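Local coordinates for protein GH5 (Bacteroidetes bacterium AC2a, PDB 4YHE) that probably hydrolyses beta-glucosidic linkages, as a family 5 glycoside hydrolase of the cellulase type built on a beta-alpha barrel, at residues P245-Y248 with A252-N255. Numbering follows the deposited sequence.
Sequences PWDY and AKYN
D247 meets residues 252-255 with both its backbone and its side chain. Its carbonyl O takes the amide N of Y254 at 2.9 Å, in a nearly straight bond (171° at the hydrogen). CB packs against CD1 of the Y254 ring at 3.9 Å, while the carboxylate lies against the K253 methylenes, OD1 being 3.7 Å from CE. At 5.1 Å from OD1 to NZ of K253 the charged ends do not touch; OD1 is hydrogen-bonded to S251. An alanine here is likely to deprive S251 of the carboxylate acceptor and leave the K253 methylenes without their neighbour. In Y248, CG stands anti to the backbone N (chi1 172°), and the ring brings its edge to the backbone of N255, CE1 lying 3.7 Å from C. One water links Y248 OH (2.7 Å) to N255 O (2.8 Å), donating to the latter. R301 binds both Y248 O and N255 OD1 and makes a cation-pi contact with the Y248 ring. The turn after helix 246-249, beyond barrel strand 236-242, is thus joined by backbone carbonyls and side-chain packing, to which the opposite charges of D247 and K253 may add a weak attraction.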
loop_
_atom_site.group_PDB
_atom_site.type_symbol
_atom_site.label_atom_id
_atom_site.label_comp_id
_atom_site.label_asym_id
_atom_site.label_seq_id
_atom_site.Cartn_x
_atom_site.Cartn_y
_atom_site.Cartn_z
ATOM N N PRO A 245 14.204 2.621 7.187
ATOM C CA PRO A 245 13.931 2.611 8.636
ATOM C C PRO A 245 13.145 3.852 9.032
ATOM O O PRO A 245 13.404 4.935 8.541
ATOM C CB PRO A 245 15.334 2.621 9.257
ATOM C CG PRO A 245 16.161 3.368 8.262
ATOM C CD PRO A 245 15.552 3.147 6.899
ATOM N N TRP A 246 12.211 3.707 9.956
ATOM C CA TRP A 246 11.251 4.741 10.193
ATOM C C TRP A 246 11.875 6.064 10.575
ATOM O O TRP A 246 11.411 7.111 10.129
ATOM C CB TRP A 246 10.250 4.302 11.306
ATOM C CG TRP A 246 9.270 5.383 11.604
ATOM C CD1 TRP A 246 9.232 6.167 12.707
ATOM C CD2 TRP A 246 8.206 5.835 10.758
ATOM N NE1 TRP A 246 8.231 7.066 12.611
ATOM C CE2 TRP A 246 7.563 6.879 11.436
ATOM C CE3 TRP A 246 7.735 5.454 9.506
ATOM C CZ2 TRP A 246 6.472 7.544 10.910
ATOM C CZ3 TRP A 246 6.630 6.107 8.982
ATOM C CH2 TRP A 246 6.028 7.154 9.672
ATOM N N ASP A 247 12.922 6.057 11.412
ATOM C CA ASP A 247 13.473 7.337 11.877
ATOM C C ASP A 247 14.348 8.089 10.814
ATOM O O ASP A 247 14.786 9.228 11.032
ATOM C CB ASP A 247 14.170 7.161 13.203
ATOM C CG ASP A 247 13.172 7.037 14.367
ATOM O OD1 ASP A 247 12.044 7.554 14.252
ATOM O OD2 ASP A 247 13.555 6.386 15.362
ATOM N N TYR A 248 14.551 7.437 9.683
ATOM C CA TYR A 248 15.003 8.117 8.463
ATOM C C TYR A 248 13.844 8.512 7.546
ATOM O O TYR A 248 13.657 9.701 7.238
ATOM C CB TYR A 248 16.006 7.264 7.684
ATOM C CG TYR A 248 16.290 7.920 6.360
ATOM C CD1 TYR A 248 16.988 9.121 6.299
ATOM C CD2 TYR A 248 15.751 7.408 5.196
ATOM C CE1 TYR A 248 17.179 9.776 5.082
ATOM C CE2 TYR A 248 15.936 8.039 3.970
ATOM C CZ TYR A 248 16.625 9.239 3.914
ATOM O OH TYR A 248 16.812 9.884 2.680
ATOM N N ALA A 252 11.943 11.345 10.050
ATOM C CA ALA A 252 13.065 12.212 9.671
ATOM C C ALA A 252 13.844 12.775 10.858
ATOM O O ALA A 252 14.296 13.918 10.817
ATOM C CB ALA A 252 12.577 13.366 8.801
ATOM N N LYS A 253 13.975 11.992 11.933
ATOM C CA LYS A 253 14.901 12.344 12.968
ATOM C C LYS A 253 16.321 12.342 12.429
ATOM O O LYS A 253 17.164 13.147 12.873
ATOM C CB LYS A 253 14.828 11.357 14.109
ATOM C CG LYS A 253 13.595 11.531 14.971
ATOM C CD LYS A 253 13.551 10.435 15.990
ATOM C CE LYS A 253 12.202 10.319 16.643
ATOM N NZ LYS A 253 11.865 11.478 17.473
ATOM N N TYR A 254 16.593 11.420 11.514
ATOM C CA TYR A 254 17.855 11.380 10.805
ATOM C C TYR A 254 17.623 11.761 9.341
ATOM O O TYR A 254 16.628 11.361 8.743
ATOM C CB TYR A 254 18.437 9.975 10.880
ATOM C CG TYR A 254 18.711 9.503 12.297
ATOM C CD1 TYR A 254 17.704 8.900 13.058
ATOM C CD2 TYR A 254 19.959 9.687 12.887
ATOM C CE1 TYR A 254 17.939 8.461 14.354
ATOM C CE2 TYR A 254 20.213 9.253 14.184
ATOM C CZ TYR A 254 19.190 8.639 14.917
ATOM O OH TYR A 254 19.420 8.240 16.221
ATOM N N ASN A 255 18.576 12.462 8.733
ATOM C CA ASN A 255 18.364 12.934 7.383
ATOM C C ASN A 255 19.360 12.442 6.348
ATOM O O ASN A 255 19.381 12.944 5.238
ATOM C CB ASN A 255 18.231 14.464 7.410
ATOM C CG ASN A 255 16.901 14.892 7.984
ATOM O OD1 ASN A 255 15.867 14.700 7.363
ATOM N ND2 ASN A 255 16.914 15.379 9.210
HETATM O O HOH W 1 17.558 12.456 3.120
#